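Local coordinates for putative immunoglobulin-blocking virulence protein (PDB 7ADK) that probably binds host immunoglobulin and blocks antibody action as a mycoplasma virulence factor, at residues Leu704-Tyr707 / Phe708-Glu712; Thr341-Leu344 / Arg345-Ser349; Glu350-Val353 / Phe354-Glu358; Glu559-Asn563 / Gly564-Arg568; Ser230-Ser233 / Val234-Asn238. All coordinates share one frame; numbering follows the deposited sequence.

How the contacts relate
All five contacts are local ones, made within single short runs of chain, and they are spread widely through the elongated molecule. Along the sequence, contact 5 (230-238) comes first, then contacts 2, 3, 4 and 1. Contacts 2 and 3 both use helix 339-351 and touch, their centres about 8 Å apart: 3 begins as the helix of 2 runs out. Contact 4 follows strand 553-555 and contact 1 packs on strand 676-679, two strands of one five-stranded parallel sheet; their centres are about 26 Å apart. Contact 5 lies in a distant helical part, its centre about 67 Å from that of contact 4, so each region is ordered locally.

Contact 1: Leu704-Tyr707 / Phe708-Glu712; sequences LDKY and FEYNE
L704 and F708 lie alongside each other, one turn apart, near the C-terminal end of helix 698-709, where side chains and backbone meet in the i to i+4 pattern of an alpha-helix. The CD1 branch of L704 approaches CE2 of F708 at 3.8 Å; F708 CG stands beside its own backbone N (chi1 -70°), which leans the ring back toward the leucine. Both residues are apolar, as suits a helix side that rests against I688 of strand 688-690. D705 contributes its backbone: its carbonyl O accepts from E709 N at 2.9 Å and more weakly from F708 N, while its charged carboxylate suits the exposed side of the helix. K706 is long enough to follow the next ring. Its carbonyl O takes the N-H of Y710 at 2.9 Å, its CA lies over one face of the Y710 ring, and its aliphatic chain, bent at chi2 (-38°), runs along the ring so that CD comes 3.8 Å from CZ. The ammonium NZ then ends 3.4 Å from the phenol OH of Y710, a weak hydrogen bond at the far end of a mainly hydrophobic contact. The buried ring of Y707 packs against F650 and I677 of strand 676-679, and its hydroxyl bonds to the backbone O of K618, so that this large polar-tipped aromatic links the helix to the K618 loop. N711, at the N-cap position of helix 712-715, completes the turn: its CB lies 3.4 Å from the carbonyl O of Y707.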
# COMPACT_ATOMS: atom_id res chain seq x y z
N LEU A 704 -14.65 -2.41 -31.51
CA LEU A 704 -13.67 -3.45 -31.19
C LEU A 704 -12.32 -2.83 -30.82
O LEU A 704 -11.69 -3.30 -29.88
CB LEU A 704 -13.57 -4.44 -32.37
CG LEU A 704 -12.58 -5.59 -32.16
CD1 LEU A 704 -12.91 -6.47 -30.97
CD2 LEU A 704 -12.60 -6.47 -33.41
N ASP A 705 -11.90 -1.75 -31.50
CA ASP A 705 -10.65 -1.04 -31.18
C ASP A 705 -10.60 -0.57 -29.73
O ASP A 705 -9.59 -0.77 -29.04
CB ASP A 705 -10.46 0.17 -32.10
CG ASP A 705 -10.33 -0.16 -33.59
OD1 ASP A 705 -10.25 -1.35 -33.96
OD2 ASP A 705 -10.24 0.80 -34.39
N LYS A 706 -11.70 -0.03 -29.21
CA LYS A 706 -11.75 0.59 -27.89
C LYS A 706 -11.51 -0.40 -26.76
O LYS A 706 -10.81 -0.05 -25.82
CB LYS A 706 -13.07 1.34 -27.67
CG LYS A 706 -13.47 2.34 -28.76
CD LYS A 706 -12.30 3.14 -29.36
CE LYS A 706 -12.79 4.15 -30.40
NZ LYS A 706 -13.53 5.27 -29.79
N TYR A 707 -12.02 -1.63 -26.83
CA TYR A 707 -11.73 -2.65 -25.82
C TYR A 707 -10.24 -3.03 -25.77
O TYR A 707 -9.77 -3.41 -24.71
CB TYR A 707 -12.55 -3.91 -26.04
CG TYR A 707 -14.04 -3.82 -25.77
CD1 TYR A 707 -14.55 -4.03 -24.48
CD2 TYR A 707 -14.91 -3.62 -26.85
CE1 TYR A 707 -15.94 -4.02 -24.26
CE2 TYR A 707 -16.30 -3.62 -26.63
CZ TYR A 707 -16.81 -3.82 -25.35
OH TYR A 707 -18.15 -3.85 -25.17
N PHE A 708 -9.49 -2.95 -26.87
CA PHE A 708 -8.05 -3.18 -26.84
C PHE A 708 -7.28 -1.93 -26.39
O PHE A 708 -6.34 -2.04 -25.62
CB PHE A 708 -7.59 -3.68 -28.21
CG PHE A 708 -8.06 -5.08 -28.53
CD1 PHE A 708 -7.61 -6.15 -27.75
CD2 PHE A 708 -8.90 -5.32 -29.63
CE1 PHE A 708 -8.03 -7.46 -28.03
CE2 PHE A 708 -9.30 -6.63 -29.93
CZ PHE A 708 -8.88 -7.69 -29.12
N GLU A 709 -7.69 -0.74 -26.82
CA GLU A 709 -7.01 0.51 -26.51
C GLU A 709 -7.21 0.94 -25.05
O GLU A 709 -6.23 1.24 -24.36
CB GLU A 709 -7.49 1.58 -27.50
CG GLU A 709 -6.71 2.88 -27.42
CD GLU A 709 -7.26 3.96 -28.36
OE1 GLU A 709 -8.10 3.66 -29.22
OE2 GLU A 709 -6.85 5.12 -28.26
N TYR A 710 -8.44 0.94 -24.55
CA TYR A 710 -8.79 1.51 -23.25
C TYR A 710 -8.59 0.54 -22.08
O TYR A 710 -8.69 0.96 -20.93
CB TYR A 710 -10.22 2.06 -23.31
CG TYR A 710 -10.53 3.13 -24.35
CD1 TYR A 710 -9.52 3.86 -24.99
CD2 TYR A 710 -11.88 3.41 -24.66
CE1 TYR A 710 -9.83 4.82 -25.96
CE2 TYR A 710 -12.20 4.38 -25.63
CZ TYR A 710 -11.17 5.08 -26.29
OH TYR A 710 -11.47 6.00 -27.25
N ASN A 711 -8.32 -0.75 -22.31
CA ASN A 711 -8.09 -1.75 -21.27
C ASN A 711 -6.65 -2.25 -21.33
O ASN A 711 -6.29 -2.94 -22.28
CB ASN A 711 -9.09 -2.88 -21.44
CG ASN A 711 -8.95 -3.93 -20.37
OD1 ASN A 711 -9.51 -3.85 -19.30
ND2 ASN A 711 -8.21 -4.96 -20.61
N GLU A 712 -5.86 -1.99 -20.28
CA GLU A 712 -4.42 -2.30 -20.22
C GLU A 712 -4.10 -3.75 -20.58
O GLU A 712 -3.30 -4.02 -21.48
CB GLU A 712 -3.91 -1.93 -18.81
CG GLU A 712 -2.40 -2.12 -18.57
CD GLU A 712 -1.93 -3.56 -18.27
OE1 GLU A 712 -0.75 -3.87 -18.57
OE2 GLU A 712 -2.69 -4.37 -17.69

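Contact 2: Thr341-Leu344 / Arg345-Ser349; sequences TSRL and RRDNS
R345 N to T341 O, R346 N to S342 O, D347 N to R343 O and N348 N to L344 O form four successive i to i+4 hydrogen bonds, the ladder of an alpha-helix. On one side R345, its chain bent at chi3 (-52°), folds its guanidinium back so that T341 O lies 4.1 Å from the plane, over the centre of one face. On another, R346 reaches across R343, its NH2 3.8 Å from CG of that residue. The same arginine grips its neighbour D347 side-on: NE and NH2 each stand 2.8 Å from the single oxygen D347 OD1, which lies nearly in the guanidinium plane. Two donors to one oxygen fix the guanidinium beside OD1, and the bonds of D347 OD2 to Y167 OH and W527 NE1 limit the turn of the carboxylate. Near the end of the run, S349 OG and S349 N reach R345 O from opposite faces of its plane, a small hydroxyl suiting a place where it can fold back on the backbone. Helix 339-351 lies against the Y167-T171 loop, where Y167 makes a cation-pi contact with R346, Q168 O bonds R346 NH2 and N169 bonds R343 NE; the backbone of N348 bonds that of Y356 in the loop that precedes helix 364-369.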
# COMPACT_ATOMS: atom_id res chain seq x y z
N THR A 341 -21.93 30.86 -0.43
CA THR A 341 -22.35 31.00 0.98
C THR A 341 -23.85 31.13 1.13
O THR A 341 -24.40 30.62 2.10
CB THR A 341 -21.66 32.16 1.71
OG1 THR A 341 -21.92 33.40 1.12
CG2 THR A 341 -20.16 31.98 1.75
N SER A 342 -24.55 31.78 0.20
CA SER A 342 -26.02 31.88 0.25
C SER A 342 -26.69 30.52 0.08
O SER A 342 -27.65 30.23 0.79
CB SER A 342 -26.53 32.87 -0.79
OG SER A 342 -26.15 32.46 -2.08
N ARG A 343 -26.16 29.65 -0.79
CA ARG A 343 -26.58 28.25 -0.90
C ARG A 343 -26.28 27.47 0.38
O ARG A 343 -27.19 26.87 0.93
CB ARG A 343 -25.92 27.59 -2.12
CG ARG A 343 -26.47 26.19 -2.44
CD ARG A 343 -25.37 25.18 -2.80
NE ARG A 343 -24.54 25.66 -3.90
CZ ARG A 343 -23.22 25.61 -3.99
NH1 ARG A 343 -22.49 24.94 -3.17
NH2 ARG A 343 -22.62 26.26 -4.93
N LEU A 344 -25.05 27.49 0.90
CA LEU A 344 -24.72 26.78 2.15
C LEU A 344 -25.51 27.29 3.37
O LEU A 344 -25.90 26.49 4.21
CB LEU A 344 -23.21 26.85 2.42
CG LEU A 344 -22.38 25.73 1.77
CD1 LEU A 344 -22.05 26.01 0.32
CD2 LEU A 344 -21.09 25.51 2.52
N ARG A 345 -25.81 28.59 3.46
CA ARG A 345 -26.68 29.15 4.50
C ARG A 345 -28.09 28.60 4.39
O ARG A 345 -28.64 28.12 5.38
CB ARG A 345 -26.68 30.69 4.43
CG ARG A 345 -27.17 31.30 5.76
CD ARG A 345 -27.32 32.82 5.70
NE ARG A 345 -26.09 33.48 5.21
CZ ARG A 345 -25.91 34.04 4.03
NH1 ARG A 345 -26.86 34.23 3.18
NH2 ARG A 345 -24.74 34.45 3.67
N ARG A 346 -28.69 28.65 3.20
CA ARG A 346 -30.02 28.11 2.94
C ARG A 346 -30.07 26.63 3.26
O ARG A 346 -30.97 26.21 3.97
CB ARG A 346 -30.40 28.46 1.49
CG ARG A 346 -31.86 28.19 1.12
CD ARG A 346 -32.24 26.72 0.89
NE ARG A 346 -31.29 26.06 -0.02
CZ ARG A 346 -31.21 26.19 -1.31
NH1 ARG A 346 -32.07 26.84 -2.04
NH2 ARG A 346 -30.22 25.65 -1.92
N ASP A 347 -29.07 25.84 2.86
CA ASP A 347 -29.04 24.41 3.17
C ASP A 347 -28.87 24.08 4.66
O ASP A 347 -29.63 23.29 5.21
CB ASP A 347 -28.00 23.67 2.29
CG ASP A 347 -28.33 23.54 0.79
OD1 ASP A 347 -29.12 24.33 0.25
OD2 ASP A 347 -27.83 22.60 0.13
N ASN A 348 -27.93 24.71 5.38
CA ASN A 348 -27.75 24.48 6.82
C ASN A 348 -28.93 24.95 7.68
O ASN A 348 -29.18 24.39 8.75
CB ASN A 348 -26.45 25.15 7.28
CG ASN A 348 -25.19 24.45 6.82
OD1 ASN A 348 -25.03 23.24 6.89
ND2 ASN A 348 -24.24 25.18 6.33
N SER A 349 -29.67 25.96 7.23
CA SER A 349 -30.78 26.56 7.98
C SER A 349 -32.15 25.94 7.72
O SER A 349 -33.05 26.15 8.53
CB SER A 349 -30.82 28.07 7.74
OG SER A 349 -31.08 28.36 6.40

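Contact 3: Glu350-Val353 / Phe354-Glu358; sequences EYRV and FDYDE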
# COMPACT_ATOMS: atom_id res chain seq x y z
N GLU A 350 -32.33 25.17 6.64
CA GLU A 350 -33.63 24.58 6.30
C GLU A 350 -33.62 23.15 5.73
O GLU A 350 -34.65 22.48 5.85
CB GLU A 350 -34.43 25.54 5.40
CG GLU A 350 -34.27 25.27 3.89
CD GLU A 350 -34.90 26.35 3.01
OE1 GLU A 350 -34.93 27.54 3.39
OE2 GLU A 350 -35.39 26.00 1.91
N TYR A 351 -32.54 22.65 5.13
CA TYR A 351 -32.49 21.24 4.70
C TYR A 351 -32.06 20.33 5.83
O TYR A 351 -32.64 19.26 6.00
CB TYR A 351 -31.63 21.01 3.46
CG TYR A 351 -32.31 21.36 2.16
CD1 TYR A 351 -33.49 20.69 1.77
CD2 TYR A 351 -31.77 22.33 1.31
CE1 TYR A 351 -34.13 21.02 0.57
CE2 TYR A 351 -32.41 22.69 0.12
CZ TYR A 351 -33.61 22.05 -0.24
OH TYR A 351 -34.25 22.43 -1.36
N ARG A 352 -31.09 20.73 6.65
CA ARG A 352 -30.62 19.92 7.77
C ARG A 352 -31.71 19.75 8.83
O ARG A 352 -32.35 20.71 9.23
CB ARG A 352 -29.35 20.51 8.38
CG ARG A 352 -28.26 20.55 7.32
CD ARG A 352 -26.92 21.00 7.88
NE ARG A 352 -26.21 19.92 8.56
CZ ARG A 352 -24.92 19.68 8.49
NH1 ARG A 352 -24.06 20.52 8.02
NH2 ARG A 352 -24.48 18.53 8.88
N VAL A 353 -31.87 18.54 9.36
CA VAL A 353 -32.41 18.34 10.71
C VAL A 353 -31.27 18.60 11.70
O VAL A 353 -30.11 18.37 11.36
CB VAL A 353 -33.10 16.98 10.84
CG1 VAL A 353 -32.15 15.80 10.87
CG2 VAL A 353 -33.96 16.92 12.09
N PHE A 354 -31.57 19.16 12.87
CA PHE A 354 -30.56 19.84 13.70
C PHE A 354 -29.91 21.03 12.96
O PHE A 354 -28.70 21.16 12.85
CB PHE A 354 -29.58 18.86 14.34
CG PHE A 354 -30.22 17.65 14.98
CD1 PHE A 354 -31.23 17.81 15.95
CD2 PHE A 354 -29.80 16.35 14.62
CE1 PHE A 354 -31.80 16.69 16.57
CE2 PHE A 354 -30.37 15.23 15.25
CZ PHE A 354 -31.36 15.40 16.23
N ASP A 355 -30.76 21.90 12.41
CA ASP A 355 -30.42 23.10 11.65
C ASP A 355 -29.64 24.16 12.46
O ASP A 355 -29.69 24.19 13.69
CB ASP A 355 -31.71 23.75 11.14
CG ASP A 355 -32.63 24.21 12.27
OD1 ASP A 355 -33.18 23.35 13.00
OD2 ASP A 355 -32.83 25.42 12.44
N TYR A 356 -28.93 25.05 11.75
CA TYR A 356 -28.21 26.19 12.32
C TYR A 356 -28.15 27.38 11.35
O TYR A 356 -28.24 27.21 10.14
CB TYR A 356 -26.83 25.75 12.82
CG TYR A 356 -25.89 25.10 11.83
CD1 TYR A 356 -25.02 25.88 11.06
CD2 TYR A 356 -25.84 23.70 11.72
CE1 TYR A 356 -24.08 25.28 10.21
CE2 TYR A 356 -24.90 23.08 10.88
CZ TYR A 356 -24.01 23.87 10.13
OH TYR A 356 -23.06 23.29 9.36
N ASP A 357 -28.04 28.61 11.87
CA ASP A 357 -28.22 29.84 11.08
C ASP A 357 -26.99 30.27 10.26
O ASP A 357 -27.08 31.11 9.38
CB ASP A 357 -28.65 30.96 12.03
CG ASP A 357 -29.35 32.13 11.35
OD1 ASP A 357 -29.36 33.23 11.93
OD2 ASP A 357 -29.91 31.96 10.25
N GLU A 358 -25.81 29.73 10.58
CA GLU A 358 -24.54 29.96 9.88
C GLU A 358 -24.48 29.25 8.52
O GLU A 358 -25.31 28.41 8.20
CB GLU A 358 -23.36 29.49 10.74
CG GLU A 358 -23.25 30.17 12.11
CD GLU A 358 -22.83 29.18 13.21
OE1 GLU A 358 -21.75 28.58 13.12
OE2 GLU A 358 -23.61 28.99 14.15
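R352 and Y356 meet with the guanidinium slanting across one end of the tyrosine ring, the two planes 40° apart. NH1 of R352 comes 3.2 Å from OH of Y356 and 3.9 Å from its CE2, but at an angle too poor for a hydrogen bond, so the pair meets by packing. A long arginine and a large aromatic are long enough to meet between the two arms of the chain. Y356 CG stands between its backbone N and carbonyl carbon (chi1 57°), which directs the ring toward the arginine. Closer to the backbone, CB of D355 lies 3.6 Å from R352 O, and V353 CG1 approaches F354 CD2 at 4.5 Å. The motif is an irregular chain reversal after helix 339-351: F354 takes a left-handed backbone conformation (phi 60°), and no hydrogen bond joins 350-353 to 354-358. The turn is held by the backbone bond between N348 and Y356 and by partners beyond it. R352 forms a salt bridge through NH2 with D532 and donates from NH1 to N348 OD1, the charge of D355 pairs with R403, and the Y356 hydroxyl is hydrogen-bonded to the backbone O of Y360. V353 and F354, both apolar, are buried, V353 against L413 and strand 473-481, F354 edge-to-face with W375.

Contact 4: Glu559-Asn563 / Gly564-Arg568; sequences EDFSN and GSYER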
# COMPACT_ATOMS: atom_id res chain seq x y z
N GLU A 559 -30.20 -6.80 -9.16
CA GLU A 559 -31.66 -6.66 -9.19
C GLU A 559 -32.17 -5.46 -10.03
O GLU A 559 -33.37 -5.23 -10.13
CB GLU A 559 -32.19 -6.65 -7.74
CG GLU A 559 -31.58 -5.60 -6.78
CD GLU A 559 -30.46 -6.16 -5.88
OE1 GLU A 559 -29.61 -6.92 -6.36
OE2 GLU A 559 -30.43 -5.84 -4.67
N ASP A 560 -31.27 -4.70 -10.67
CA ASP A 560 -31.58 -3.56 -11.55
C ASP A 560 -31.63 -3.94 -13.04
O ASP A 560 -31.73 -3.07 -13.90
CB ASP A 560 -30.59 -2.41 -11.30
CG ASP A 560 -30.45 -1.97 -9.84
OD1 ASP A 560 -31.44 -2.05 -9.07
OD2 ASP A 560 -29.37 -1.46 -9.46
N PHE A 561 -31.56 -5.23 -13.38
CA PHE A 561 -31.45 -5.73 -14.75
C PHE A 561 -32.15 -7.10 -14.93
O PHE A 561 -31.56 -8.06 -15.43
CB PHE A 561 -29.97 -5.72 -15.13
CG PHE A 561 -29.65 -5.97 -16.59
CD1 PHE A 561 -29.94 -4.99 -17.55
CD2 PHE A 561 -29.07 -7.19 -16.99
CE1 PHE A 561 -29.68 -5.23 -18.90
CE2 PHE A 561 -28.84 -7.44 -18.35
CZ PHE A 561 -29.14 -6.46 -19.30
N SER A 562 -33.38 -7.25 -14.45
CA SER A 562 -34.02 -8.57 -14.33
C SER A 562 -34.37 -9.24 -15.67
O SER A 562 -34.02 -10.39 -15.89
CB SER A 562 -35.27 -8.49 -13.44
OG SER A 562 -34.93 -7.99 -12.16
N ASN A 563 -35.09 -8.55 -16.58
CA ASN A 563 -35.75 -9.19 -17.74
C ASN A 563 -35.08 -8.91 -19.10
O ASN A 563 -35.73 -8.93 -20.14
CB ASN A 563 -37.26 -8.85 -17.72
CG ASN A 563 -38.04 -9.38 -16.53
OD1 ASN A 563 -37.51 -9.85 -15.53
ND2 ASN A 563 -39.35 -9.35 -16.58
N GLY A 564 -33.79 -8.57 -19.11
CA GLY A 564 -33.11 -7.99 -20.26
C GLY A 564 -33.50 -6.55 -20.55
O GLY A 564 -33.04 -5.98 -21.51
N SER A 565 -34.34 -5.94 -19.72
CA SER A 565 -34.74 -4.55 -19.77
C SER A 565 -33.62 -3.62 -19.39
O SER A 565 -32.98 -3.88 -18.48
CB SER A 565 -35.92 -4.32 -18.90
OG SER A 565 -36.38 -3.02 -18.99
N TYR A 566 -33.54 -2.43 -19.99
CA TYR A 566 -32.53 -1.42 -19.63
C TYR A 566 -33.25 -0.20 -19.01
O TYR A 566 -32.65 0.85 -18.80
CB TYR A 566 -31.70 -1.03 -20.87
CG TYR A 566 -30.58 -1.99 -21.23
CD1 TYR A 566 -29.35 -1.89 -20.56
CD2 TYR A 566 -30.75 -2.96 -22.24
CE1 TYR A 566 -28.29 -2.77 -20.89
CE2 TYR A 566 -29.71 -3.84 -22.56
CZ TYR A 566 -28.47 -3.75 -21.88
OH TYR A 566 -27.48 -4.62 -22.18
N GLU A 567 -34.51 -0.35 -18.63
CA GLU A 567 -35.39 0.70 -18.12
C GLU A 567 -34.94 1.26 -16.76
O GLU A 567 -34.71 2.46 -16.66
CB GLU A 567 -36.80 0.11 -18.12
CG GLU A 567 -37.91 1.06 -17.74
CD GLU A 567 -39.31 0.43 -17.73
OE1 GLU A 567 -39.55 -0.60 -18.39
OE2 GLU A 567 -40.20 1.01 -17.07
N ARG A 568 -34.72 0.40 -15.76
CA ARG A 568 -34.33 0.84 -14.41
C ARG A 568 -32.97 1.53 -14.39
O ARG A 568 -32.78 2.46 -13.61
CB ARG A 568 -34.37 -0.35 -13.44
CG ARG A 568 -34.79 0.06 -12.04
CD ARG A 568 -34.59 -1.06 -11.02
NE ARG A 568 -35.37 -0.83 -9.79
CZ ARG A 568 -34.97 -0.77 -8.54
NH1 ARG A 568 -33.75 -0.93 -8.16
NH2 ARG A 568 -35.82 -0.51 -7.61
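R568 and D560 form the salt bridge of this contact: NH1 of R568 stands 2.7 Å from OD1 of D560, on the anti side of the carboxylate oxygen and 32° out of the carboxylate plane, while the oxygen lies near the guanidinium plane. The arginine chain, extended from CG to NE, crosses the aspartate at a slant, its CD 3.9 Å from D560 CA. The other oxygen, OD2, is taken by N518 ND2 and by D557 N, so the short acidic side chain is held at both oxygens and its direction is fixed. A second, longer polar bond lies within 564-568: S565 OG accepts from E567 N at 3.3 Å, which makes an ST turn. Packing follows between F561 and Y566, whose rings make a T-shaped (edge-to-face) pair with centroids 4.9 Å apart and planes at 61°. The edge of F561, led by CE1, comes over one face of Y566 near its rim; F561 CG is anti to the backbone N (chi1 -170°), which takes the ring to that side. F561 CD1 also lies 3.4 Å from S565 O. At the bend, G564 has a left-handed backbone, a conformation that a residue lacking a side chain adopts readily. The ST turn leads into helix 567-579, with Y566 at the N-cap, in the connection between strands 553-555 and 608-610, neighbours in a parallel sheet, a beta-alpha-beta crossover.

Contact 5: Ser230-Ser233 / Val234-Asn238; sequences SLES and VARQN
This is a local contact at the irregular C-terminal end of helix 227-235, in which R236 and N238 fold back onto the last helical turn. The carbonyl O of L231 accepts from A235 N at 3.2 Å and also from V234 N at 3.0 Å, the second donor standing well above the carbonyl plane. E232 O is held by R236 N, with weak bonds from R236 NE and A235 N besides. R236 suits the place by its length: its bend at chi3 (-63°) turns the guanidinium back along the helix, so that E232 O lies in its plane at the edge and NH2 comes 3.7 Å from S233 CB. Such a mixture of i to i+4, i to i+3 and i to i+5 bonds marks a helix C-terminus. The last is made by a side chain: N238 ND2 gives its N-H to S233 O at 2.9 Å, nearly straight (171°), the oxygen lying in the amide plane but the donor above the carbonyl plane. An asparagine can thus replace a backbone donor once the helix has ended. S233 OG, in turn, gives its proton to S230 O at 2.7 Å, a bond that suits a small hydroxyl. On the apolar side, L231 CD1 meets V234 CG2 at 4.2 Å, the two side chains crossing at about a right angle. F214 of helix 209-218 packs on S230, S233 and V234, while L231 reaches N281 and Q282 of helix 280-288.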
# COMPACT_ATOMS: atom_id res chain seq x y z
N SER A 230 15.47 41.91 10.81
CA SER A 230 14.35 41.64 9.90
C SER A 230 14.63 40.44 8.98
O SER A 230 13.75 39.60 8.84
CB SER A 230 13.98 42.87 9.07
OG SER A 230 13.22 43.78 9.76
N LEU A 231 15.85 40.29 8.45
CA LEU A 231 16.25 39.09 7.69
C LEU A 231 16.25 37.82 8.56
O LEU A 231 15.82 36.76 8.14
CB LEU A 231 17.63 39.33 7.06
CG LEU A 231 18.09 38.19 6.13
CD1 LEU A 231 17.45 38.29 4.76
CD2 LEU A 231 19.61 38.19 5.96
N GLU A 232 16.67 37.92 9.82
CA GLU A 232 16.57 36.80 10.75
C GLU A 232 15.10 36.37 10.99
O GLU A 232 14.78 35.19 11.08
CB GLU A 232 17.32 37.20 12.03
CG GLU A 232 17.55 36.11 13.05
CD GLU A 232 18.70 36.40 14.02
OE1 GLU A 232 18.88 37.55 14.45
OE2 GLU A 232 19.41 35.45 14.41
N SER A 233 14.16 37.33 11.00
CA SER A 233 12.72 37.08 11.02
C SER A 233 12.13 36.56 9.70
O SER A 233 10.91 36.45 9.59
CB SER A 233 11.94 38.27 11.58
OG SER A 233 11.71 39.28 10.64
N VAL A 234 12.95 36.17 8.72
CA VAL A 234 12.51 35.39 7.54
C VAL A 234 13.27 34.05 7.36
O VAL A 234 12.78 33.18 6.65
CB VAL A 234 12.46 36.22 6.24
CG1 VAL A 234 11.81 37.58 6.46
CG2 VAL A 234 13.79 36.46 5.55
N ALA A 235 14.40 33.84 8.03
CA ALA A 235 15.11 32.56 8.05
C ALA A 235 14.69 31.61 9.19
O ALA A 235 14.80 30.38 9.04
CB ALA A 235 16.59 32.86 8.11
N ARG A 236 14.24 32.13 10.34
CA ARG A 236 14.06 31.32 11.57
C ARG A 236 12.92 30.30 11.52
O ARG A 236 13.11 29.12 11.81
CB ARG A 236 13.87 32.23 12.79
CG ARG A 236 15.19 32.74 13.36
CD ARG A 236 14.95 33.62 14.59
NE ARG A 236 14.18 34.83 14.26
CZ ARG A 236 13.58 35.63 15.12
NH1 ARG A 236 13.58 35.40 16.38
NH2 ARG A 236 12.95 36.69 14.74
N GLN A 237 11.72 30.78 11.18
CA GLN A 237 10.46 30.02 11.24
C GLN A 237 9.46 30.53 10.17
O GLN A 237 8.63 29.78 9.69
CB GLN A 237 9.88 30.13 12.67
CG GLN A 237 8.65 29.24 13.02
CD GLN A 237 8.94 27.80 13.41
OE1 GLN A 237 9.98 27.43 13.95
NE2 GLN A 237 8.02 26.90 13.19
N ASN A 238 9.57 31.82 9.79
CA ASN A 238 8.62 32.53 8.93
C ASN A 238 8.91 32.45 7.42
O ASN A 238 8.41 33.27 6.66
CB ASN A 238 8.49 33.99 9.39
CG ASN A 238 8.39 34.19 10.89
OD1 ASN A 238 7.64 33.52 11.58
ND2 ASN A 238 9.16 35.08 11.44